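Local atomic coordinates of formate-dependent phosphoribosylglycinamide formyltransferase (Mycobacterium tuberculosis H37Rv, PDB entry 6KHR), a protein that belongs to the ATP-grasp superfamily and, in the modelled assembly, pairs with a second copy of itself. Residues V377-V382 against R405-V409; E258-P262 against V399-R403; P246-R250 against S313-T317; R319-L323 against D339-S344; E40-L45 against F326-A330. All coordinates share one frame; numbering follows the deposited sequence.

Interaction 1: residues V377-V382 against R405-V409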
# COMPACT_ATOMS: atom_id res chain seq x y z
N VAL A 377 -19.08 5.22 1.17
CA VAL A 377 -18.67 6.06 2.31
C VAL A 377 -17.46 6.89 1.91
O VAL A 377 -16.51 6.33 1.47
CB VAL A 377 -18.31 5.15 3.48
CG1 VAL A 377 -17.59 5.88 4.58
CG2 VAL A 377 -19.51 4.41 4.01
N PRO A 378 -17.49 8.22 2.06
CA PRO A 378 -16.36 9.06 1.70
C PRO A 378 -15.01 8.77 2.37
O PRO A 378 -14.96 8.44 3.49
CB PRO A 378 -16.80 10.47 2.07
CG PRO A 378 -18.01 10.28 2.91
CD PRO A 378 -18.63 8.98 2.50
N GLU A 379 -13.94 8.85 1.58
CA GLU A 379 -12.52 8.66 1.93
C GLU A 379 -12.30 7.25 2.46
O GLU A 379 -11.45 7.08 3.26
CB GLU A 379 -12.06 9.69 2.94
CG GLU A 379 -11.66 11.03 2.38
CD GLU A 379 -11.11 12.03 3.38
OE1 GLU A 379 -9.95 11.91 3.76
OE2 GLU A 379 -11.83 12.93 3.76
N SER A 380 -13.00 6.29 1.93
CA SER A 380 -12.90 4.92 2.46
C SER A 380 -12.06 4.01 1.57
O SER A 380 -11.85 4.30 0.44
CB SER A 380 -14.27 4.38 2.70
OG SER A 380 -15.01 4.27 1.52
N ASP A 381 -11.55 2.97 2.18
CA ASP A 381 -10.78 1.93 1.48
C ASP A 381 -11.07 0.60 2.14
O ASP A 381 -11.59 0.55 3.20
CB ASP A 381 -9.30 2.25 1.41
CG ASP A 381 -8.65 1.70 0.15
OD1 ASP A 381 -9.35 1.10 -0.66
OD2 ASP A 381 -7.45 1.87 0.01
N VAL A 382 -10.64 -0.45 1.47
CA VAL A 382 -10.89 -1.82 1.97
C VAL A 382 -9.75 -2.74 1.51
O VAL A 382 -9.13 -2.42 0.57
CB VAL A 382 -12.28 -2.25 1.48
CG1 VAL A 382 -12.39 -3.69 1.08
CG2 VAL A 382 -13.33 -1.94 2.49
N ARG A 405 -16.92 6.84 9.82
CA ARG A 405 -16.90 6.31 8.46
C ARG A 405 -16.44 4.86 8.43
O ARG A 405 -16.98 4.05 7.66
CB ARG A 405 -15.97 7.14 7.59
CG ARG A 405 -16.35 8.55 7.48
CD ARG A 405 -15.23 9.37 6.87
NE ARG A 405 -15.83 10.56 6.29
CZ ARG A 405 -15.16 11.52 5.66
NH1 ARG A 405 -13.86 11.42 5.52
NH2 ARG A 405 -15.82 12.56 5.16
N ALA A 406 -15.43 4.52 9.24
CA ALA A 406 -14.92 3.15 9.23
C ALA A 406 -15.95 2.19 9.79
O ALA A 406 -16.11 1.08 9.29
CB ALA A 406 -13.60 3.05 10.00
N ARG A 407 -16.69 2.62 10.81
CA ARG A 407 -17.74 1.74 11.32
C ARG A 407 -18.82 1.57 10.26
O ARG A 407 -19.38 0.48 10.12
CB ARG A 407 -18.26 2.31 12.63
CG ARG A 407 -19.53 1.72 13.16
CD ARG A 407 -20.42 2.83 13.70
NE ARG A 407 -20.24 3.04 15.13
CZ ARG A 407 -21.03 2.51 16.06
NH1 ARG A 407 -22.06 1.75 15.71
NH2 ARG A 407 -20.79 2.75 17.35
N GLU A 408 -19.08 2.61 9.45
CA GLU A 408 -20.03 2.48 8.35
C GLU A 408 -19.50 1.50 7.30
O GLU A 408 -20.19 0.55 6.94
CB GLU A 408 -20.32 3.85 7.74
CG GLU A 408 -21.65 4.45 8.21
CD GLU A 408 -21.76 5.96 7.98
OE1 GLU A 408 -20.74 6.62 7.69
OE2 GLU A 408 -22.89 6.49 8.10
N VAL A 409 -18.26 1.69 6.85
CA VAL A 409 -17.66 0.77 5.89
C VAL A 409 -17.76 -0.67 6.38
O VAL A 409 -18.17 -1.57 5.64
CB VAL A 409 -16.19 1.14 5.62
CG1 VAL A 409 -15.56 0.10 4.72
CG2 VAL A 409 -16.09 2.53 4.99

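Interaction 2: residues E258-P262 against V399-R403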
# COMPACT_ATOMS: atom_id res chain seq x y z
N GLU A 258 -10.90 -2.27 16.47
CA GLU A 258 -10.95 -0.89 15.99
C GLU A 258 -9.65 -0.18 16.36
O GLU A 258 -9.15 -0.34 17.47
CB GLU A 258 -12.14 -0.12 16.58
CG GLU A 258 -12.24 1.32 16.07
CD GLU A 258 -13.31 2.18 16.78
OE1 GLU A 258 -13.89 1.73 17.79
OE2 GLU A 258 -13.58 3.31 16.32
N SER A 259 -9.10 0.57 15.43
CA SER A 259 -7.94 1.40 15.71
C SER A 259 -8.13 2.74 15.03
O SER A 259 -9.03 2.92 14.20
CB SER A 259 -6.63 0.73 15.25
OG SER A 259 -6.53 0.72 13.83
N TRP A 260 -7.27 3.69 15.39
CA TRP A 260 -7.36 5.06 14.89
C TRP A 260 -6.06 5.77 15.24
O TRP A 260 -5.37 5.40 16.20
CB TRP A 260 -8.61 5.79 15.47
CG TRP A 260 -8.62 5.87 17.00
CD1 TRP A 260 -8.04 6.85 17.78
CD2 TRP A 260 -9.22 4.94 17.93
NE1 TRP A 260 -8.25 6.59 19.11
CE2 TRP A 260 -8.96 5.42 19.24
CE3 TRP A 260 -9.94 3.74 17.78
CZ2 TRP A 260 -9.39 4.75 20.40
CZ3 TRP A 260 -10.38 3.07 18.95
CH2 TRP A 260 -10.11 3.59 20.23
N GLN A 261 -5.74 6.81 14.47
CA GLN A 261 -4.46 7.51 14.51
C GLN A 261 -4.70 8.94 14.02
O GLN A 261 -5.29 9.11 12.95
CB GLN A 261 -3.42 6.84 13.62
CG GLN A 261 -2.03 7.38 13.78
CD GLN A 261 -1.05 6.84 12.73
OE1 GLN A 261 -1.37 6.77 11.54
NE2 GLN A 261 0.14 6.46 13.18
N PRO A 262 -4.25 9.96 14.76
CA PRO A 262 -3.55 9.86 16.04
C PRO A 262 -4.48 9.84 17.25
O PRO A 262 -5.53 10.45 17.22
CB PRO A 262 -2.70 11.13 16.05
CG PRO A 262 -3.51 12.15 15.27
CD PRO A 262 -4.42 11.36 14.34
N VAL A 399 -10.41 12.51 13.64
CA VAL A 399 -10.45 11.10 14.03
C VAL A 399 -11.89 10.66 14.23
O VAL A 399 -12.27 9.55 13.86
CB VAL A 399 -9.59 10.86 15.29
CG1 VAL A 399 -9.80 9.45 15.81
CG2 VAL A 399 -8.14 11.09 14.97
N ALA A 400 -12.71 11.55 14.80
CA ALA A 400 -14.08 11.19 15.11
C ALA A 400 -14.86 10.86 13.85
O ALA A 400 -15.59 9.85 13.80
CB ALA A 400 -14.74 12.34 15.88
N ILE A 401 -14.72 11.69 12.80
CA ILE A 401 -15.34 11.35 11.53
C ILE A 401 -14.71 10.08 10.96
O ILE A 401 -15.40 9.21 10.44
CB ILE A 401 -15.25 12.53 10.55
CG1 ILE A 401 -15.97 13.75 11.10
CG2 ILE A 401 -15.82 12.16 9.18
CD1 ILE A 401 -15.39 15.04 10.56
N ALA A 402 -13.39 9.95 11.10
CA ALA A 402 -12.73 8.79 10.52
C ALA A 402 -13.20 7.50 11.18
O ALA A 402 -13.37 6.48 10.50
CB ALA A 402 -11.22 8.99 10.62
N ARG A 403 -13.49 7.53 12.48
CA ARG A 403 -14.02 6.32 13.12
C ARG A 403 -15.46 6.05 12.70
O ARG A 403 -15.84 4.89 12.49
CB ARG A 403 -13.91 6.43 14.64
CG ARG A 403 -12.49 6.39 15.12
CD ARG A 403 -12.40 6.60 16.59
NE ARG A 403 -13.04 5.51 17.32
CZ ARG A 403 -13.13 5.46 18.64
NH1 ARG A 403 -12.64 6.44 19.39
NH2 ARG A 403 -13.74 4.44 19.22
O HOH W 1 -14.24 2.63 13.47

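Interaction 3: residues P246-R250 against S313-T317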
# COMPACT_ATOMS: atom_id res chain seq x y z
N PRO A 246 0.83 8.16 18.10
CA PRO A 246 0.17 7.10 18.87
C PRO A 246 -1.04 6.57 18.13
O PRO A 246 -1.79 7.32 17.51
CB PRO A 246 -0.26 7.81 20.17
CG PRO A 246 0.67 8.95 20.29
CD PRO A 246 0.97 9.41 18.87
N ILE A 247 -1.22 5.25 18.18
CA ILE A 247 -2.37 4.58 17.58
C ILE A 247 -3.24 4.09 18.72
O ILE A 247 -2.79 3.28 19.55
CB ILE A 247 -1.93 3.44 16.65
CG1 ILE A 247 -1.15 3.98 15.46
CG2 ILE A 247 -3.13 2.63 16.12
CD1 ILE A 247 -0.63 2.81 14.57
N GLY A 248 -4.48 4.61 18.81
CA GLY A 248 -5.45 4.12 19.77
C GLY A 248 -6.20 2.92 19.21
O GLY A 248 -6.47 2.84 18.01
N HIS A 249 -6.53 1.96 20.08
CA HIS A 249 -7.24 0.78 19.62
C HIS A 249 -8.07 0.18 20.75
O HIS A 249 -7.92 0.53 21.92
CB HIS A 249 -6.29 -0.28 19.03
CG HIS A 249 -5.29 -0.83 19.99
ND1 HIS A 249 -5.54 -1.93 20.79
CD2 HIS A 249 -4.01 -0.47 20.25
CE1 HIS A 249 -4.47 -2.20 21.51
NE2 HIS A 249 -3.52 -1.33 21.21
N ARG A 250 -8.97 -0.74 20.36
CA ARG A 250 -9.94 -1.34 21.26
C ARG A 250 -10.75 -2.40 20.53
O ARG A 250 -10.90 -2.37 19.31
CB ARG A 250 -10.88 -0.28 21.85
CG ARG A 250 -12.11 0.01 21.02
CD ARG A 250 -13.04 0.88 21.80
NE ARG A 250 -14.07 1.42 20.93
CZ ARG A 250 -15.19 0.78 20.61
NH1 ARG A 250 -15.43 -0.43 21.11
NH2 ARG A 250 -16.06 1.35 19.79
N SER A 313 -3.38 -3.48 14.98
CA SER A 313 -3.76 -2.08 15.07
C SER A 313 -3.01 -1.20 14.06
O SER A 313 -3.51 -0.12 13.72
CB SER A 313 -3.54 -1.53 16.47
OG SER A 313 -2.16 -1.48 16.77
N ALA A 314 -1.84 -1.65 13.59
CA ALA A 314 -1.06 -0.87 12.63
C ALA A 314 -1.76 -0.70 11.28
O ALA A 314 -1.36 0.19 10.51
CB ALA A 314 0.31 -1.54 12.42
N TRP A 315 -2.79 -1.51 10.98
CA TRP A 315 -3.45 -1.47 9.67
C TRP A 315 -3.93 -0.08 9.29
O TRP A 315 -4.00 0.24 8.10
CB TRP A 315 -4.65 -2.42 9.64
CG TRP A 315 -4.29 -3.80 9.25
CD1 TRP A 315 -4.21 -4.89 10.05
CD2 TRP A 315 -3.92 -4.24 7.93
NE1 TRP A 315 -3.84 -5.98 9.33
CE2 TRP A 315 -3.65 -5.62 8.02
CE3 TRP A 315 -3.83 -3.61 6.68
CZ2 TRP A 315 -3.27 -6.37 6.92
CZ3 TRP A 315 -3.47 -4.37 5.59
CH2 TRP A 315 -3.19 -5.74 5.71
N VAL A 316 -4.28 0.76 10.27
CA VAL A 316 -4.72 2.11 9.94
C VAL A 316 -3.66 2.85 9.14
O VAL A 316 -4.00 3.70 8.30
CB VAL A 316 -5.10 2.89 11.23
CG1 VAL A 316 -3.91 3.01 12.17
CG2 VAL A 316 -5.62 4.26 10.91
N THR A 317 -2.38 2.53 9.35
CA THR A 317 -1.29 3.28 8.72
C THR A 317 -1.32 3.15 7.20
O THR A 317 -0.86 4.08 6.52
CB THR A 317 0.09 2.86 9.27
OG1 THR A 317 0.31 1.46 9.08
CG2 THR A 317 0.21 3.21 10.77

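Interaction 4: residues R319-L323 against D339-S344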
# COMPACT_ATOMS: atom_id res chain seq x y z
N ARG A 319 -3.44 3.85 5.24
CA ARG A 319 -4.02 5.07 4.70
C ARG A 319 -3.72 6.33 5.49
O ARG A 319 -3.90 7.42 4.95
CB ARG A 319 -5.55 4.95 4.58
CG ARG A 319 -6.03 4.05 3.46
CD ARG A 319 -5.62 4.64 2.12
NE ARG A 319 -5.83 3.70 1.04
CZ ARG A 319 -5.20 3.77 -0.13
NH1 ARG A 319 -4.33 4.75 -0.35
NH2 ARG A 319 -5.44 2.87 -1.08
N SER A 320 -3.30 6.23 6.75
CA SER A 320 -3.13 7.46 7.54
C SER A 320 -1.71 8.01 7.54
O SER A 320 -1.52 9.18 7.89
CB SER A 320 -3.57 7.23 8.98
OG SER A 320 -3.06 6.01 9.46
N GLN A 321 -0.72 7.22 7.15
CA GLN A 321 0.66 7.69 7.10
C GLN A 321 1.15 7.71 5.67
O GLN A 321 0.73 6.90 4.85
CB GLN A 321 1.60 6.78 7.92
CG GLN A 321 1.17 6.53 9.33
CD GLN A 321 2.31 6.07 10.21
OE1 GLN A 321 2.51 6.62 11.28
NE2 GLN A 321 3.05 5.06 9.76
N ARG A 322 2.07 8.64 5.38
CA ARG A 322 2.82 8.61 4.13
C ARG A 322 3.38 7.21 3.85
O ARG A 322 3.18 6.65 2.77
CB ARG A 322 3.94 9.65 4.16
CG ARG A 322 4.50 10.00 2.80
CD ARG A 322 5.71 10.95 2.90
NE ARG A 322 6.92 10.22 3.27
CZ ARG A 322 7.82 9.70 2.42
NH1 ARG A 322 7.67 9.79 1.12
NH2 ARG A 322 8.88 9.07 2.90
N LEU A 323 4.07 6.63 4.82
CA LEU A 323 4.64 5.28 4.70
C LEU A 323 3.91 4.35 5.68
O LEU A 323 3.91 4.59 6.89
CB LEU A 323 6.14 5.29 4.98
CG LEU A 323 6.95 6.26 4.12
CD1 LEU A 323 8.44 6.19 4.40
CD2 LEU A 323 6.70 5.99 2.66
N ASP A 339 10.68 8.15 7.41
CA ASP A 339 10.04 9.21 8.16
C ASP A 339 8.72 8.65 8.66
O ASP A 339 8.30 7.57 8.24
CB ASP A 339 9.83 10.49 7.32
CG ASP A 339 8.84 10.29 6.15
OD1 ASP A 339 7.65 9.97 6.39
OD2 ASP A 339 9.24 10.49 4.98
N THR A 340 8.06 9.40 9.54
CA THR A 340 6.80 8.98 10.14
C THR A 340 5.71 10.02 9.92
O THR A 340 4.75 10.09 10.69
CB THR A 340 6.98 8.66 11.63
OG1 THR A 340 7.55 9.79 12.32
CG2 THR A 340 7.86 7.44 11.81
N LEU A 341 5.78 10.77 8.82
CA LEU A 341 4.76 11.75 8.49
C LEU A 341 3.38 11.11 8.33
O LEU A 341 3.24 10.04 7.74
CB LEU A 341 5.12 12.47 7.19
CG LEU A 341 6.54 13.05 7.12
CD1 LEU A 341 6.88 13.50 5.69
CD2 LEU A 341 6.72 14.19 8.10
N MET A 342 2.36 11.81 8.83
CA MET A 342 0.96 11.42 8.68
C MET A 342 0.30 12.12 7.50
O MET A 342 0.46 13.33 7.30
CB MET A 342 0.18 11.74 9.96
CG MET A 342 0.56 10.85 11.10
SD MET A 342 -0.72 10.70 12.34
CE MET A 342 -2.14 10.16 11.40
N ILE A 343 -0.48 11.36 6.73
CA ILE A 343 -1.31 11.95 5.68
C ILE A 343 -2.47 12.73 6.30
O ILE A 343 -2.72 13.89 5.96
CB ILE A 343 -1.83 10.85 4.74
CG1 ILE A 343 -0.69 10.21 3.94
CG2 ILE A 343 -2.88 11.42 3.78
CD1 ILE A 343 -1.19 8.98 3.14
N SER A 344 -3.18 12.10 7.23
CA SER A 344 -4.47 12.58 7.71
C SER A 344 -4.94 11.64 8.82
O SER A 344 -4.50 10.49 8.87
CB SER A 344 -5.50 12.64 6.57
OG SER A 344 -6.76 12.14 6.98
O HOH W 2 3.10 8.80 12.15
O HOH W 3 4.98 7.81 7.34

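Interaction 5: residues E40-L45 against F326-A330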
# COMPACT_ATOMS: atom_id res chain seq x y z
N GLU A 40 1.71 -7.88 2.33
CA GLU A 40 1.91 -6.46 2.06
C GLU A 40 3.39 -6.09 2.18
O GLU A 40 3.94 -5.41 1.30
CB GLU A 40 1.04 -5.62 3.01
CG GLU A 40 -0.42 -6.05 3.05
CD GLU A 40 -1.23 -5.49 1.88
OE1 GLU A 40 -0.85 -4.42 1.35
OE2 GLU A 40 -2.24 -6.13 1.48
N LEU A 41 4.04 -6.53 3.26
CA LEU A 41 5.48 -6.37 3.37
C LEU A 41 6.19 -6.87 2.12
O LEU A 41 7.18 -6.27 1.67
CB LEU A 41 6.00 -7.11 4.62
CG LEU A 41 7.52 -7.11 4.81
CD1 LEU A 41 8.04 -5.68 4.79
CD2 LEU A 41 8.03 -7.85 6.08
N ALA A 42 5.69 -7.95 1.52
CA ALA A 42 6.37 -8.53 0.37
C ALA A 42 6.20 -7.64 -0.86
O ALA A 42 7.13 -7.48 -1.66
CB ALA A 42 5.84 -9.94 0.11
N ILE A 43 5.01 -7.06 -1.02
CA ILE A 43 4.81 -6.08 -2.07
C ILE A 43 5.76 -4.91 -1.86
O ILE A 43 6.50 -4.52 -2.76
CB ILE A 43 3.34 -5.62 -2.10
CG1 ILE A 43 2.44 -6.72 -2.65
CG2 ILE A 43 3.18 -4.30 -2.85
CD1 ILE A 43 0.95 -6.48 -2.36
N ALA A 44 5.77 -4.37 -0.63
CA ALA A 44 6.63 -3.23 -0.33
C ALA A 44 8.07 -3.52 -0.71
O ALA A 44 8.70 -2.74 -1.42
CB ALA A 44 6.52 -2.86 1.14
N LEU A 45 8.60 -4.68 -0.28
CA LEU A 45 9.99 -5.02 -0.55
C LEU A 45 10.26 -5.17 -2.04
O LEU A 45 11.40 -4.99 -2.49
CB LEU A 45 10.36 -6.32 0.16
CG LEU A 45 10.61 -6.24 1.65
CD1 LEU A 45 10.60 -7.64 2.22
CD2 LEU A 45 11.93 -5.57 1.87
N PHE A 326 4.08 -1.36 6.81
CA PHE A 326 4.72 -2.30 5.90
C PHE A 326 5.80 -1.65 5.05
O PHE A 326 6.85 -2.25 4.80
CB PHE A 326 3.67 -2.95 5.01
CG PHE A 326 2.53 -3.51 5.75
CD1 PHE A 326 2.74 -4.44 6.75
CD2 PHE A 326 1.24 -3.12 5.45
CE1 PHE A 326 1.68 -4.97 7.45
CE2 PHE A 326 0.16 -3.65 6.14
CZ PHE A 326 0.38 -4.57 7.14
N GLU A 327 5.55 -0.43 4.55
CA GLU A 327 6.62 0.27 3.85
C GLU A 327 7.74 0.62 4.82
O GLU A 327 8.92 0.52 4.47
CB GLU A 327 6.05 1.51 3.15
CG GLU A 327 4.94 1.15 2.13
CD GLU A 327 4.18 2.35 1.51
OE1 GLU A 327 3.74 3.27 2.25
OE2 GLU A 327 4.00 2.34 0.27
N LEU A 328 7.41 0.97 6.07
CA LEU A 328 8.48 1.22 7.03
C LEU A 328 9.30 -0.04 7.30
O LEU A 328 10.54 0.01 7.34
CB LEU A 328 7.90 1.79 8.32
CG LEU A 328 7.19 3.14 8.27
CD1 LEU A 328 6.45 3.38 9.59
CD2 LEU A 328 8.16 4.30 7.98
N GLN A 329 8.64 -1.19 7.47
CA GLN A 329 9.43 -2.38 7.75
C GLN A 329 10.16 -2.89 6.51
O GLN A 329 11.22 -3.51 6.65
CB GLN A 329 8.59 -3.47 8.40
CG GLN A 329 7.34 -3.81 7.69
CD GLN A 329 6.50 -4.82 8.45
OE1 GLN A 329 5.49 -5.31 7.95
NE2 GLN A 329 6.93 -5.13 9.68
N ALA A 330 9.65 -2.63 5.31
CA ALA A 330 10.48 -2.90 4.15
C ALA A 330 11.74 -2.05 4.17
O ALA A 330 12.85 -2.56 3.95
CB ALA A 330 9.69 -2.69 2.86

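Interaction 1: residues V377-V382 against R405-V409
Arg405 runs from the helix over the turn that leads into strand 380-384, touching Val377, Pro378 and Glu379 in turn. Its CB sits 3.6 Å from Val377 CG1, and CG stays over the same methyl. CD then passes Pro378 O at 3.5 Å. That carbonyl oxygen also lies over one face of the guanidinium, offset toward its rim, while NH2 rests against Pro378 CB at 3.9 Å. At the tip, NH1 donates to Glu379 OE2 (3.1 Å, 155°) in a salt bridge. The oxygen lies close to the guanidinium plane but is approached from above the plane of its own carboxylate. Thr395 shares both ends of this pair, its O taking a bond from Arg405 NH1 and its OG1 bonding Glu379 OE1. Val377 to Ser380 form a type II beta turn, with Ser380 OG bonded back to Val377 O. From there the chain enters one of the two outermost strands, within this chain, of the large antiparallel sheet, and helix segment 405-409 crosses strand segment 380-382 at -44°. One helical turn on from the arginine, Val409 packs against the strand. With CG1 anti to the backbone N (chi1 175°), CG2 meets Ser380 CB at 3.5 Å and Val377 CG1 at 3.7 Å, and CG1 reaches Val382 CG2 at 3.8 Å. Asp381 turns from the helix and forms salt bridges with Arg319 and with Arg331 of the second subunit.

Interaction 2: residues E258-P262 against V399-R403
The indole of Trp260 carries the guanidinium of Arg403 flat on one face. The two planes are only 3° apart, and CZ stands 3.7 Å from the centroid of the Trp260 six-membered ring, almost on its normal: a cation-pi stack. Further back along the side chain, Arg403 CD lies off-centre over the five-membered ring as a CH-pi contact. A bend at chi3 (65°) turns the arginine so that it can lie along the indole while showing its edge to Glu258. That carboxylate arrives on an extended chain at about a right angle to the arginine. OE2 accepts from NE, and OE1 accepts a weak bond from NH2 at 3.1 Å. Water 1 donates to both Glu258 OE2 and Arg403 O, tying the acid to the helix backbone as well. One helical turn earlier, Val399 straddles the end of the strand, with CG1 3.7 Å from Trp260 CD1 and CG2 3.8 Å from Pro262 CD; the peptide bond before Pro262 is cis. The contact thus lays the first turn of helix 399-413 on strand 256-261 of the large antiparallel sheet, running roughly antiparallel to it. Arg250 also pairs with Glu258 OE1, and its side chain comes close to Arg403. The carboxylate therefore probably balances two cations at once, while the indole over its face and the Glu258 carboxylate at its edge together fix the rotation of the Arg403 guanidinium.

Interaction 3: residues P246-R250 against S313-T317
Ile247 and Val316 point at one another tip to tip where a loop packs on a sheet, both parts of the ATP-grasp domain. Strand 238-252 lies inside the large antiparallel sheet. Residues 313-317 belong to the connection that leaves strand 300-307, pass through a short 3-10 segment and lead into helix 317-320. Ile247 does most of the work, with its two branches sharing Val316 and then parting, CG2 to Ser313 and CD1 to Thr317. CG2 stands 4.0 Å from Val316 CG1 and 3.7 Å from Ser313 O. CG1, anti to the carbonyl carbon (chi1 -65°), carries CD1 on toward the helix start, where it meets Thr317 CG2 at 3.9 Å, the two side chains crossing at about a right angle. Next to it on the same face of the strand, past Gly248, comes His249. Ser313 CB is nearly equidistant from its CB, CG and CD2, 4.0 Å from CD2, as the serine methylene leans on the root of the imidazole. The polar ends of both residues look to other strands: His249 NE2 bonds Glu293 OE2, and Ser313 OG bonds Thr227 OG1. Ser259, on the strand next to 238-252, bonds Ser313 O through its hydroxyl and also touches Val316. The contact between the two segments is thus apolar, with polar bonds around it. At its far end the chain tightens into the helix, and Ala314 O accepts from Thr317 twice, from N at 2.8 Å and from OG1.

Interaction 4: residues R319-L323 against D339-S344
Gln321 and Met342 sit opposite each other with their CA atoms 4.1 Å apart, a single antiparallel bridge at a non-hydrogen-bonded pair. The bonds lie to either side of it: Ile343 N gives to Ser320 O at 2.7 Å, and Arg322 N to Leu341 O at 3.0 Å. Ser344 N adds a weak bond to the same Ser320 oxygen. Leu323 N, further along, donates to water 3, which lies 2.9 Å from Leu341 O. Thus the chain leaving helix 317-320 is held against the loop that runs up to strand 346-351. Among the side chains, Ile343 drapes over the other backbone, its CD1 3.6 Å from Arg319 O and its CG1 near Arg322 N. It also packs on its own counterpart, Ile343 of the second subunit. Arg322 and Leu341 lie side by side, with CD and CD1 4.0 Å apart. Beyond that the arginine bends at chi3 (79°) and its guanidinium meets Asp339 in a salt bridge, the two planes 46° apart. NE and NH2 both donate to OD2, and NE to OD1 at 3.2 Å, each weakly. OD1 also accepts from Leu341 N at 3.2 Å, closing an Asx turn. Asp339 thus serves its own backbone and the arginine together, and the spread of weak bonds suggests an ion pair held more by charge than by any one well-directed hydrogen bond.

Interaction 5: residues E40-L45 against F326-A330
Phe326 offers one face of its ring to Glu40, whose CB lies over it 3.8 Å from the ring centroid, 23° off the normal, as a CH-pi contact. At the ring edge, in plane, is Gln329 OE1 from the same helix, and the indole of Trp315 packs with the ring edge-to-face. CB and CG of Glu40 both touch the ring before the bend at chi2 (-80°) leads the carboxylate away. Next in line, Leu41 reaches across. With CG anti to the backbone N (chi1 176°), its CD1 slots between Gln329 CG, at 3.5 Å, and Ala330 CB, at 3.9 Å. Ala44 and Ala330 meet directly where the axes of segments 40-45 and 326-330 pass 8.3 Å apart. Ala44 CB is 3.6 Å from Ala330 CB and 3.7 Å from Phe326 O, while Leu45 CD2 closes the far side of the alanine, 3.8 Å from Ala330 CB. The contact is mostly apolar, with no polar bond between the two segments. Ile43 packs on Ile43 of the second subunit, and Glu327 forms a salt bridge with Arg319 of that subunit. The contact joins the N-terminal part of the chain, where helix 36-47 follows the first strand of the parallel sheet, to helix 325-334. On its other sides helix 36-47 rests on strand 28-32 through Leu41 and Leu45 and on helix 62-66 through Ala42 and Ile43.

From the N terminus, interaction 5 opens first, at helix 36-47, and closes 281 residues later at 326-330, joining the parallel-sheet region to helix 325-334. Interaction 3, 246-250 with 313-317, nests wholly within that loop. Interaction 2 opens at 258-262, inside interaction 3, and closes only at 399-403, so it crosses both 3 and 5. Interaction 4, 319-323 with 339-344, lies inside the loop of interaction 2 and crosses interaction 5. Interaction 1 opens last, at 377-382, crosses interaction 2 and closes on the same helix, 399-413. Interactions 1, 2 and 3 all reach the large antiparallel sheet; 1, 4 and 5 also touch the second subunit.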